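Local coordinates for DUF5624 domain-containing protein (Legionella pneumophila subsp. pneumophila, PDB 4JX2) that is of unknown function but is probably secreted and contains a DUF5624 domain, at residues T42-P47 against K53-Q58; V304-G309 against Q315-Y320. All blocks are in the same frame, centred on the assembly; numbering follows the deposited sequence.

Overall arrangement
From the N terminus, helix 32-41 runs into the loop that holds 42-47. Interaction 1 closes this loop onto the start of helix 56-66, with five residues between its segments. The chain then builds the mixed sheet and many helices before interaction 2. There, the loop after strand 296-298 folds back at 304-309 onto the first turns of helix 315-339, again over a five-residue gap. The two contacts follow in series and neither nest nor cross. Their centres are 25 Å apart and their nearest atoms about 11 Å apart. Interaction 1 ties the loop after helix 32-41 to helix 56-66, beside the second subunit. Interaction 2 ties the loop after strand 296-298, outermost within this chain, to helix 315-339.

Interaction 1 (T42-P47 against K53-Q58); sequences TGDETP and KINISQ
Asn55 reaches across to the 42-47 loop and donates from ND2 to Asp44 OD1, 2.9 Å away. The bond is nearly straight, at 166°. Asp44 OD1 lies in the amide plane of Asn55, and is itself met on the anti side, 28° out of the carboxylate plane. The two flat groups stand almost perpendicular. Asn55 ND2 also lies 3.3 Å from Thr42 O. The other end of the same amide works as a helix cap: Asn55 is the N-cap of helix 56-66, and its OD1 accepts from Gln58 N at 2.9 Å. One side chain thus fixes the helix start and holds the loop. Ser57 points its CB toward the 42-47 segment, while its OG hydrogen-bonds to Phe41 O. Gln58 completes the capping box, its OE1 taking Asn55 N on a lone pair at 2.9 Å. With CG beside its backbone N (chi1 -72°) and an extended chain beyond, its amide stacks on the Asp44 carboxylate, and Gln58 NE2 comes 3.4 Å from Asp44 CB. Asp44 lies within a type I beta turn from Gly43 to Thr46. The contact sits where helix 32-41 gives way to helix 56-66, and Tyr125 of the second subunit packs on Ile56 and Ser57.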
# COMPACT_ATOMS: atom_id res chain seq x y z
N THR A 42 17.83 -5.78 20.01
CA THR A 42 17.49 -4.78 19.01
C THR A 42 17.68 -3.35 19.53
O THR A 42 18.34 -3.14 20.53
CB THR A 42 16.05 -5.08 18.49
OG1 THR A 42 15.82 -4.34 17.29
CG2 THR A 42 14.95 -4.84 19.55
N GLY A 43 17.17 -2.38 18.78
CA GLY A 43 17.22 -0.97 19.12
C GLY A 43 18.41 -0.19 18.61
O GLY A 43 18.51 1.00 18.90
N ASP A 44 19.31 -0.83 17.84
CA ASP A 44 20.55 -0.24 17.32
C ASP A 44 20.35 0.97 16.41
O ASP A 44 21.28 1.77 16.27
CB ASP A 44 21.41 -1.29 16.60
CG ASP A 44 20.67 -2.16 15.62
OD1 ASP A 44 19.97 -3.09 16.06
OD2 ASP A 44 20.83 -1.94 14.40
N GLU A 45 19.15 1.14 15.83
CA GLU A 45 18.83 2.29 14.95
C GLU A 45 18.06 3.40 15.72
O GLU A 45 17.97 4.53 15.23
CB GLU A 45 17.98 1.82 13.75
CG GLU A 45 18.72 0.96 12.74
CD GLU A 45 17.84 -0.06 12.04
OE1 GLU A 45 16.95 0.34 11.26
OE2 GLU A 45 18.04 -1.28 12.28
N THR A 46 17.50 3.06 16.89
CA THR A 46 16.68 3.92 17.73
C THR A 46 17.52 4.91 18.52
O THR A 46 18.53 4.53 19.10
CB THR A 46 15.84 3.00 18.67
OG1 THR A 46 14.75 2.42 17.94
CG2 THR A 46 15.34 3.69 19.95
N PRO A 47 17.08 6.19 18.62
CA PRO A 47 17.81 7.12 19.50
C PRO A 47 17.57 6.68 20.95
O PRO A 47 16.44 6.31 21.31
CB PRO A 47 17.22 8.50 19.17
CG PRO A 47 15.89 8.22 18.59
CD PRO A 47 15.88 6.82 18.04
N LYS A 53 27.62 -0.24 22.18
CA LYS A 53 27.05 -1.58 22.20
C LYS A 53 26.97 -2.23 20.84
O LYS A 53 26.63 -1.56 19.85
CB LYS A 53 25.64 -1.60 22.81
CG LYS A 53 25.43 -2.93 23.55
CD LYS A 53 24.02 -3.30 23.79
CE LYS A 53 23.93 -4.81 23.91
NZ LYS A 53 24.53 -5.35 25.14
N ILE A 54 27.23 -3.54 20.81
CA ILE A 54 27.05 -4.39 19.64
C ILE A 54 26.03 -5.44 20.07
O ILE A 54 26.34 -6.29 20.89
CB ILE A 54 28.36 -4.96 19.02
CG1 ILE A 54 29.20 -3.83 18.40
CG2 ILE A 54 28.03 -6.00 17.94
CD1 ILE A 54 30.29 -3.38 19.22
N ASN A 55 24.79 -5.31 19.57
CA ASN A 55 23.72 -6.22 19.94
C ASN A 55 23.75 -7.50 19.07
O ASN A 55 24.61 -7.63 18.18
CB ASN A 55 22.34 -5.51 19.91
CG ASN A 55 21.83 -5.08 18.58
OD1 ASN A 55 22.17 -5.62 17.51
ND2 ASN A 55 20.89 -4.15 18.62
N ILE A 56 22.83 -8.44 19.34
CA ILE A 56 22.78 -9.73 18.67
C ILE A 56 22.46 -9.55 17.14
O ILE A 56 23.12 -10.19 16.30
CB ILE A 56 21.85 -10.70 19.44
CG1 ILE A 56 22.58 -11.15 20.75
CG2 ILE A 56 21.47 -11.91 18.60
CD1 ILE A 56 21.72 -11.65 21.90
N SER A 57 21.53 -8.62 16.78
CA SER A 57 21.19 -8.32 15.38
C SER A 57 22.42 -7.86 14.60
O SER A 57 22.67 -8.37 13.50
CB SER A 57 20.09 -7.27 15.29
OG SER A 57 18.92 -7.71 15.95
N GLN A 58 23.23 -6.96 15.19
CA GLN A 58 24.47 -6.43 14.60
C GLN A 58 25.53 -7.54 14.41
O GLN A 58 26.17 -7.58 13.36
CB GLN A 58 25.04 -5.30 15.46
CG GLN A 58 24.21 -4.03 15.35
CD GLN A 58 24.63 -2.97 16.32
OE1 GLN A 58 24.83 -3.21 17.52
NE2 GLN A 58 24.72 -1.75 15.82

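Interaction 2 (V304-G309 against Q315-Y320); sequences VKPSLG and QADYNY. With 1PE (pentaethylene glycol), chain K; SO4 (sulfate ion), chain E.
Asp317 OD2 takes two hydrogen bonds from Ser307 across the contact. The backbone N of Ser307 donates to Asp317 OD2 at 2.9 Å, nearly along the C-O axis. Ser307 OG donates to Asp317 OD2 at 2.7 Å, on the anti side and somewhat out of the carboxylate plane. OG can reach because it sits between its own backbone N and carbonyl carbon (chi1 73°). It also accepts from Thr314 N, so this hydroxyl bridges Asp317 and the residue just before the helix. Asp317 N is bonded to Thr314 OG1. The loop here is a type I beta turn from Lys305 to Leu308, closed by Leu308 N to Lys305 O, and the aspartate of the first turn of helix 315-339 holds it. Asp317 OD1 lies 3.4 Å from Lys305 CD and accepts a weak hydrogen bond from OH2 of a pentaethylene glycol. Lys305 is bent about its CB-CG bond (chi2 -68°), extended beyond, and passes across the Tyr320 ring. Lys305 CE lies over one face, 3.7 Å from the Tyr320 centroid, a CH-pi contact. Lys305 NZ makes a cation-pi contact, 4.8 Å from the Tyr320 centroid. The glycol wraps Lys305 NZ, which donates to its OH5 at 2.6 Å and also to OH6 and OH2. Tyr320 OH bonds to Ala303 N. At the helix start, Gln315 N donates to sulfate O2 at 3.0 Å; glycol and sulfate probably come from the crystallisation liquor.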
# COMPACT_ATOMS: atom_id res chain seq x y z
N VAL A 304 11.37 11.07 -1.40
CA VAL A 304 11.83 11.61 -2.68
C VAL A 304 13.07 12.47 -2.30
O VAL A 304 12.94 13.55 -1.74
CB VAL A 304 10.70 12.38 -3.41
CG1 VAL A 304 11.20 12.97 -4.71
CG2 VAL A 304 9.50 11.47 -3.65
N LYS A 305 14.26 11.90 -2.47
CA LYS A 305 15.52 12.53 -2.05
C LYS A 305 15.95 13.74 -2.95
O LYS A 305 15.57 13.81 -4.13
CB LYS A 305 16.62 11.47 -1.98
CG LYS A 305 16.49 10.56 -0.77
CD LYS A 305 16.75 11.32 0.50
CE LYS A 305 16.15 10.66 1.69
NZ LYS A 305 16.36 11.52 2.87
N PRO A 306 16.73 14.71 -2.40
CA PRO A 306 17.05 15.93 -3.18
C PRO A 306 17.84 15.70 -4.46
O PRO A 306 17.52 16.35 -5.45
CB PRO A 306 17.85 16.79 -2.21
CG PRO A 306 17.47 16.30 -0.85
CD PRO A 306 17.22 14.82 -1.01
N SER A 307 18.86 14.80 -4.46
CA SER A 307 19.67 14.56 -5.66
C SER A 307 19.02 13.56 -6.65
O SER A 307 19.67 13.14 -7.61
CB SER A 307 21.08 14.13 -5.29
OG SER A 307 21.13 12.80 -4.80
N LEU A 308 17.73 13.23 -6.48
CA LEU A 308 17.02 12.35 -7.40
C LEU A 308 16.82 13.09 -8.72
O LEU A 308 16.31 14.21 -8.72
CB LEU A 308 15.67 11.90 -6.81
CG LEU A 308 14.88 10.83 -7.56
CD1 LEU A 308 15.58 9.48 -7.51
CD2 LEU A 308 13.50 10.69 -6.99
N GLY A 309 17.30 12.50 -9.81
CA GLY A 309 17.21 13.12 -11.12
C GLY A 309 18.48 13.78 -11.58
O GLY A 309 18.63 14.06 -12.77
N GLN A 315 26.07 10.20 -2.10
CA GLN A 315 26.30 8.91 -1.43
C GLN A 315 25.19 8.65 -0.40
O GLN A 315 24.69 7.53 -0.34
CB GLN A 315 27.71 8.83 -0.82
CG GLN A 315 28.17 7.39 -0.50
CD GLN A 315 28.41 6.53 -1.73
OE1 GLN A 315 29.31 6.78 -2.53
NE2 GLN A 315 27.63 5.46 -1.87
N ALA A 316 24.74 9.70 0.32
CA ALA A 316 23.64 9.63 1.29
C ALA A 316 22.32 9.20 0.62
O ALA A 316 21.65 8.30 1.13
CB ALA A 316 23.46 10.98 1.98
N ASP A 317 21.97 9.83 -0.52
CA ASP A 317 20.74 9.53 -1.26
C ASP A 317 20.82 8.15 -1.90
O ASP A 317 19.82 7.46 -1.94
CB ASP A 317 20.45 10.61 -2.30
CG ASP A 317 20.08 11.95 -1.71
OD1 ASP A 317 19.97 12.04 -0.46
OD2 ASP A 317 19.85 12.90 -2.48
N TYR A 318 22.01 7.76 -2.40
CA TYR A 318 22.20 6.44 -2.99
C TYR A 318 22.03 5.36 -1.90
O TYR A 318 21.25 4.42 -2.08
CB TYR A 318 23.56 6.31 -3.70
CG TYR A 318 23.82 4.93 -4.28
CD1 TYR A 318 23.30 4.56 -5.52
CD2 TYR A 318 24.59 4.00 -3.59
CE1 TYR A 318 23.54 3.29 -6.06
CE2 TYR A 318 24.82 2.73 -4.11
CZ TYR A 318 24.30 2.38 -5.34
OH TYR A 318 24.53 1.12 -5.86
N ASN A 319 22.73 5.53 -0.74
CA ASN A 319 22.65 4.58 0.37
C ASN A 319 21.21 4.48 0.87
O ASN A 319 20.78 3.40 1.30
CB ASN A 319 23.62 4.96 1.51
CG ASN A 319 25.09 4.86 1.14
OD1 ASN A 319 25.49 4.23 0.15
ND2 ASN A 319 25.95 5.50 1.92
N TYR A 320 20.45 5.58 0.76
CA TYR A 320 19.05 5.61 1.18
C TYR A 320 18.22 4.63 0.33
O TYR A 320 17.56 3.76 0.90
CB TYR A 320 18.45 7.04 1.13
CG TYR A 320 16.98 7.04 1.46
CD1 TYR A 320 16.53 6.78 2.75
CD2 TYR A 320 16.02 7.19 0.45
CE1 TYR A 320 15.16 6.72 3.04
CE2 TYR A 320 14.66 7.14 0.74
CZ TYR A 320 14.23 6.90 2.03
OH TYR A 320 12.89 6.81 2.30
OH2 1PE K . 19.49 12.20 2.81
C12 1PE K . 19.92 11.30 3.84
C22 1PE K . 19.09 10.02 3.80
OH3 1PE K . 18.67 9.56 5.09
C13 1PE K . 16.20 9.39 5.38
C23 1PE K . 17.49 10.18 5.64
OH4 1PE K . 15.10 10.22 5.75
C14 1PE K . 13.38 11.61 4.72
C24 1PE K . 13.99 10.20 4.85
OH5 1PE K . 14.21 12.44 3.90
C15 1PE K . 14.37 14.59 2.68
C25 1PE K . 13.51 13.36 3.04
OH6 1PE K . 15.78 14.38 2.79
C16 1PE K . 17.43 14.13 4.61
C26 1PE K . 16.37 15.01 3.94
OH7 1PE K . 17.06 13.73 5.95
S SO4 E . 28.52 13.09 -2.24
O1 SO4 E . 29.94 12.96 -1.90
O2 SO4 E . 27.72 12.52 -1.14
O3 SO4 E . 28.17 14.51 -2.43
O4 SO4 E . 28.26 12.37 -3.48